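Local coordinates for BH2414 protein (Bacillus halodurans, PDB 3ON1) that is of unknown function but belongs to the ribosomal protein L7Ae/L30e/S12e/Gadd45 family and may, like many of its relatives, bind RNA, at residues 16-21 with 86-91; 38-43 with 81-86. All blocks are in the same frame, centred on the assembly; numbering follows the deposited sequence.

Interaction 1: residues 16-21 with 86-91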
loop_
_atom_site.group_PDB
_atom_site.type_symbol
_atom_site.label_atom_id
_atom_site.label_comp_id
_atom_site.label_asym_id
_atom_site.label_seq_id
_atom_site.Cartn_x
_atom_site.Cartn_y
_atom_site.Cartn_z
ATOM N N ALA A 16 -1.501 -8.979 -11.119
ATOM C CA ALA A 16 -0.481 -9.995 -10.858
ATOM C C ALA A 16 -0.652 -10.652 -9.486
ATOM O O ALA A 16 0.179 -11.467 -9.086
ATOM C CB ALA A 16 0.915 -9.370 -10.965
ATOM N N ARG A 17 -1.719 -10.289 -8.773
ATOM C CA ARG A 17 -2.009 -10.801 -7.418
ATOM C C ARG A 17 -0.878 -10.520 -6.432
ATOM O O ARG A 17 -0.575 -11.332 -5.555
ATOM C CB ARG A 17 -2.392 -12.294 -7.437
ATOM C CG ARG A 17 -3.641 -12.562 -8.267
ATOM C CD ARG A 17 -4.204 -13.948 -8.070
ATOM N NE ARG A 17 -5.374 -14.148 -8.922
ATOM C CZ ARG A 17 -6.302 -15.082 -8.731
ATOM N NH1 ARG A 17 -6.220 -15.918 -7.701
ATOM N NH2 ARG A 17 -7.323 -15.174 -9.572
ATOM N N GLN A 18 -0.267 -9.348 -6.574
ATOM C CA GLN A 18 0.864 -8.968 -5.735
ATOM C C GLN A 18 0.475 -7.970 -4.652
ATOM O O GLN A 18 1.336 -7.315 -4.071
ATOM C CB GLN A 18 2.001 -8.407 -6.593
ATOM C CG GLN A 18 2.598 -9.433 -7.551
ATOM C CD GLN A 18 3.081 -10.669 -6.817
ATOM O OE1 GLN A 18 3.921 -10.571 -5.926
ATOM N NE2 GLN A 18 2.528 -11.830 -7.160
ATOM N N LEU A 19 -0.823 -7.860 -4.382
ATOM C CA LEU A 19 -1.299 -6.954 -3.335
ATOM C C LEU A 19 -2.124 -7.649 -2.270
ATOM O O LEU A 19 -2.823 -8.636 -2.545
ATOM C CB LEU A 19 -2.145 -5.825 -3.935
ATOM C CG LEU A 19 -1.528 -4.955 -5.029
ATOM C CD1 LEU A 19 -2.583 -3.962 -5.488
ATOM C CD2 LEU A 19 -0.312 -4.207 -4.532
ATOM N N LEU A 20 -2.014 -7.122 -1.050
ATOM C CA LEU A 20 -2.892 -7.453 0.066
ATOM C C LEU A 20 -3.589 -6.172 0.508
ATOM O O LEU A 20 -3.043 -5.082 0.337
ATOM C CB LEU A 20 -2.082 -8.027 1.231
ATOM C CG LEU A 20 -1.512 -9.424 0.997
ATOM C CD1 LEU A 20 -0.668 -9.868 2.180
ATOM C CD2 LEU A 20 -2.634 -10.415 0.739
ATOM N N THR A 21 -4.799 -6.289 1.051
ATOM C CA THR A 21 -5.462 -5.122 1.615
ATOM C C THR A 21 -6.013 -5.419 2.991
ATOM O O THR A 21 -6.195 -6.585 3.360
ATOM C CB THR A 21 -6.594 -4.582 0.702
ATOM O OG1 THR A 21 -7.679 -5.520 0.648
ATOM C CG2 THR A 21 -6.073 -4.289 -0.709
ATOM N N VAL A 86 2.234 -4.237 -0.596
ATOM C CA VAL A 86 2.787 -4.716 -1.862
ATOM C C VAL A 86 3.747 -5.887 -1.616
ATOM O O VAL A 86 4.715 -5.763 -0.853
ATOM C CB VAL A 86 3.475 -3.563 -2.636
ATOM C CG1 VAL A 86 3.947 -4.035 -4.013
ATOM C CG2 VAL A 86 2.524 -2.387 -2.776
ATOM N N LYS A 87 3.474 -7.011 -2.275
ATOM C CA LYS A 87 4.169 -8.277 -2.008
ATOM C C LYS A 87 5.353 -8.534 -2.922
ATOM O O LYS A 87 6.092 -9.513 -2.734
ATOM C CB LYS A 87 3.201 -9.461 -2.110
ATOM C CG LYS A 87 2.032 -9.408 -1.138
ATOM C CD LYS A 87 1.345 -10.755 -0.989
ATOM C CE LYS A 87 0.752 -11.236 -2.292
ATOM N NZ LYS A 87 -0.168 -12.384 -2.064
ATOM N N ASP A 88 5.525 -7.676 -3.920
ATOM C CA ASP A 88 6.601 -7.835 -4.882
ATOM C C ASP A 88 7.577 -6.679 -4.742
ATOM O O ASP A 88 7.190 -5.511 -4.896
ATOM C CB ASP A 88 6.041 -7.896 -6.308
ATOM C CG ASP A 88 7.131 -8.088 -7.350
ATOM O OD1 ASP A 88 7.524 -9.248 -7.609
ATOM O OD2 ASP A 88 7.601 -7.077 -7.911
ATOM N N ALA A 89 8.838 -7.007 -4.455
ATOM C CA ALA A 89 9.872 -5.993 -4.223
ATOM C C ALA A 89 10.087 -5.040 -5.400
ATOM O O ALA A 89 10.341 -3.853 -5.197
ATOM C CB ALA A 89 11.203 -6.648 -3.805
ATOM N N GLY A 90 10.000 -5.559 -6.623
ATOM C CA GLY A 90 10.127 -4.719 -7.826
ATOM C C GLY A 90 9.018 -3.683 -7.927
ATOM O O GLY A 90 9.273 -2.502 -8.163
ATOM N N PHE A 91 7.779 -4.123 -7.744
ATOM C CA PHE A 91 6.649 -3.198 -7.693
ATOM C C PHE A 91 6.807 -2.195 -6.540
ATOM O O PHE A 91 6.544 -1.002 -6.704
ATOM C CB PHE A 91 5.330 -3.967 -7.552
ATOM C CG PHE A 91 4.715 -4.376 -8.865
ATOM C CD1 PHE A 91 3.956 -3.469 -9.595
ATOM C CD2 PHE A 91 4.874 -5.667 -9.358
ATOM C CE1 PHE A 91 3.375 -3.830 -10.800
ATOM C CE2 PHE A 91 4.286 -6.046 -10.574
ATOM C CZ PHE A 91 3.537 -5.120 -11.293
HETATM O O HOH W 1 -0.031 -13.926 -4.957
HETATM O O HOH W 2 -2.650 -11.941 -3.240
HETATM O O HOH W 3 6.633 -11.461 -6.567
HETATM O O HOH W 4 4.500 -12.342 -3.982
#
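Gln18 bends back at its second torsion (chi2 -56°), which brings its amide beside Asp88, and Lys87 kinks at its third (chi3 -62°), so that its amine swings round toward the carbonyl of Arg17. The Gln18 chain passes over the Asp88 methylene, with OE1 3.4 Å from Asp88 CB; amide and carboxylate planes are perpendicular. Gln18 NE2 turns the other way and donates to Ala16 O at 3.1 Å, in the plane of its own amide but above that of the acceptor carbonyl. This bond fixes the amide's rotation and leaves OE1 to two waters, one of which also reaches Asp88 OD1. With an alanine here, the methylene of Asp88 would probably lose its cover and Ala16 O this side-chain donor. Between the backbones, Lys87 N donates to Gln18 O at 2.8 Å, just past the point where Leu19 and Val86 form an antiparallel non-hydrogen-bonded pair. Here edge strand 19-21, which follows the Schellman motif at Arg17 that ends helix 5-15, meets the end of strand 83-86 in the sheet of this L7Ae-type alpha/beta fold. Leu19 and Val86 point the same way, CD2 to CG2 3.8 Å apart, on the face covered by helices 5-15 and 89-100. Leu20 turns to the other face, toward helix 23-31, and in one of its two conformers the Lys87 chain crosses it at about a right angle, CD lying 3.7 Å from Leu20 CG. Farther along, Lys87 CE comes within 3.5 Å of Arg17 O, and two waters link NZ to that same oxygen. Asp88 then serves as N-cap of helix 89-100: the anti lone pair of OD2 accepts from Phe91 N at 3.0 Å.

Interaction 2: residues 38-43 with 81-86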
loop_
_atom_site.group_PDB
_atom_site.type_symbol
_atom_site.label_atom_id
_atom_site.label_comp_id
_atom_site.label_asym_id
_atom_site.label_seq_id
_atom_site.Cartn_x
_atom_site.Cartn_y
_atom_site.Cartn_z
ATOM N N VAL A 38 4.047 -0.344 2.057
ATOM C CA VAL A 38 2.662 -0.125 2.460
ATOM C C VAL A 38 2.199 1.223 1.926
ATOM O O VAL A 38 2.889 2.228 2.061
ATOM C CB VAL A 38 2.490 -0.220 3.994
ATOM C CG1 VAL A 38 1.084 0.203 4.416
ATOM C CG2 VAL A 38 2.778 -1.648 4.457
ATOM N N ILE A 39 1.041 1.212 1.278
ATOM C CA ILE A 39 0.390 2.429 0.814
ATOM C C ILE A 39 -0.851 2.663 1.659
ATOM O O ILE A 39 -1.713 1.789 1.760
ATOM C CB ILE A 39 0.039 2.347 -0.685
ATOM C CG1 ILE A 39 1.326 2.318 -1.521
ATOM C CG2 ILE A 39 -0.852 3.525 -1.098
ATOM C CD1 ILE A 39 1.130 1.887 -2.972
ATOM N N LEU A 40 -0.917 3.836 2.280
ATOM C CA LEU A 40 -2.050 4.206 3.118
ATOM C C LEU A 40 -2.820 5.324 2.456
ATOM O O LEU A 40 -2.229 6.295 2.002
ATOM C CB LEU A 40 -1.568 4.711 4.476
ATOM C CG LEU A 40 -1.011 3.766 5.527
ATOM C CD1 LEU A 40 -0.460 4.595 6.668
ATOM C CD2 LEU A 40 -2.106 2.843 6.018
ATOM N N SER A 41 -4.142 5.197 2.413
ATOM C CA SER A 41 -4.984 6.292 1.954
ATOM C C SER A 41 -4.820 7.504 2.862
ATOM O O SER A 41 -4.732 7.353 4.087
ATOM C CB SER A 41 -6.451 5.867 1.953
ATOM O OG SER A 41 -7.274 6.974 1.628
ATOM N N SER A 42 -4.798 8.701 2.272
ATOM C CA SER A 42 -4.826 9.936 3.070
ATOM C C SER A 42 -6.044 10.001 3.998
ATOM O O SER A 42 -6.005 10.675 5.034
ATOM C CB SER A 42 -4.790 11.174 2.176
ATOM O OG SER A 42 -3.594 11.220 1.419
ATOM N N ASP A 43 -7.096 9.278 3.607
ATOM C CA ASP A 43 -8.371 9.190 4.326
ATOM C C ASP A 43 -8.344 8.283 5.532
ATOM O O ASP A 43 -9.242 8.349 6.375
ATOM C CB ASP A 43 -9.441 8.633 3.397
ATOM C CG ASP A 43 -9.926 9.643 2.424
ATOM O OD1 ASP A 43 -10.368 9.236 1.334
ATOM O OD2 ASP A 43 -9.863 10.845 2.754
ATOM N N ARG A 81 -10.388 1.224 -0.813
ATOM C CA ARG A 81 -9.365 0.577 0.012
ATOM C C ARG A 81 -8.573 1.615 0.790
ATOM O O ARG A 81 -8.294 2.698 0.276
ATOM C CB ARG A 81 -8.419 -0.283 -0.842
ATOM C CG ARG A 81 -9.025 -1.591 -1.366
ATOM C CD ARG A 81 -9.462 -2.500 -0.232
ATOM N NE ARG A 81 -9.915 -3.801 -0.724
ATOM C CZ ARG A 81 -11.167 -4.077 -1.079
ATOM N NH1 ARG A 81 -12.109 -3.148 -1.002
ATOM N NH2 ARG A 81 -11.476 -5.292 -1.509
ATOM N N VAL A 82 -8.232 1.317 2.045
ATOM C CA VAL A 82 -7.417 2.248 2.843
ATOM C C VAL A 82 -5.985 1.771 3.088
ATOM O O VAL A 82 -5.066 2.588 3.167
ATOM C CB VAL A 82 -8.071 2.636 4.199
ATOM C CG1 VAL A 82 -9.164 3.664 3.980
ATOM C CG2 VAL A 82 -8.613 1.415 4.912
ATOM N N VAL A 83 -5.791 0.462 3.218
ATOM C CA VAL A 83 -4.450 -0.064 3.498
ATOM C C VAL A 83 -4.090 -1.103 2.454
ATOM O O VAL A 83 -4.787 -2.103 2.305
ATOM C CB VAL A 83 -4.360 -0.712 4.906
ATOM C CG1 VAL A 83 -2.935 -1.199 5.176
ATOM C CG2 VAL A 83 -4.824 0.245 5.991
ATOM N N ILE A 84 -2.996 -0.853 1.738
ATOM C CA ILE A 84 -2.501 -1.771 0.722
ATOM C C ILE A 84 -1.068 -2.167 1.044
ATOM O O ILE A 84 -0.226 -1.311 1.323
ATOM C CB ILE A 84 -2.566 -1.146 -0.694
ATOM C CG1 ILE A 84 -4.018 -0.818 -1.053
ATOM C CG2 ILE A 84 -1.911 -2.075 -1.736
ATOM C CD1 ILE A 84 -4.192 -0.039 -2.352
ATOM N N GLY A 85 -0.807 -3.467 1.007
ATOM C CA GLY A 85 0.555 -3.990 1.130
ATOM C C GLY A 85 1.025 -4.596 -0.180
ATOM O O GLY A 85 0.304 -5.378 -0.807
ATOM N N VAL A 86 2.234 -4.237 -0.596
ATOM C CA VAL A 86 2.787 -4.716 -1.862
ATOM C C VAL A 86 3.747 -5.887 -1.616
ATOM O O VAL A 86 4.715 -5.763 -0.853
ATOM C CB VAL A 86 3.475 -3.563 -2.636
ATOM C CG1 VAL A 86 3.947 -4.035 -4.013
ATOM C CG2 VAL A 86 2.524 -2.387 -2.776
#
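Strands 38-41 and 83-86 run antiparallel, their axes 4.7 Å apart at closest approach and their directions 165° from one another. Ile39 and Ile84 form the hydrogen-bonded pair: Ile39 N donates to Ile84 O at 2.8 Å, in the carbonyl plane, and Ile84 N returns a bond of 2.9 Å to Ile39 O. A third bond, Ser41 N to Val82 O, is nearly straight, with 170° at the hydrogen. The pairs Val38-Gly85 and Leu40-Val83 are non-hydrogen-bonded, and the CA-H groups of Val38 and Leu40 approach Ile84 O and Val82 O, giving each of these oxygens a second, weaker contact.

On one face Leu40 and Val83 lie side by side, CD2 to CG2 3.8 Å apart. Val38 has glycine as its pair, and its CG1 reaches diagonally to Val83 CG1 at 4.3 Å. The opposite face carries Ile39 and Ile84, which meet at their CB atoms. Beside the third bond, Val82 CG1, in the conformer given of two deposited, rests 4.0 Å from Ser41 CB. With chi1 at 174° the Ser41 hydroxyl extends opposite the backbone N, and OG accepts from Asp43 N, two residues on, at 3.0 Å, which makes an ST turn at Ser41.

Helix 46-59 covers the Val38, Leu40 and Val83 face through Leu52, Cys56 and Thr48, while Leu72 of helix 69-75 touches Ser41. The two strands are the central pair of the four, with 63-66 alongside 38-41 in parallel and 19-21 bordering 83-86 on its far side.

Overall arrangement
Interaction 2 lies near the centre of the chain and is mostly buried; interaction 1 is a surface contact at one border of the same sheet, its centre about 12 Å away. Strand 83-86 serves both, and Val86 belongs to each. Between them, Leu20 O probably accepts from Gly85 N, and Arg81 NE probably bonds to Thr21 OG1, tying the edge strand to its neighbour. Their chemistry follows their place: interaction 2 relies on repeated main-chain bonds and aliphatic side chains on two covered faces, whereas interaction 1 has a single direct bond between its segments, supplemented by waters, the aliphatic part of a lysine and a glutamine amide.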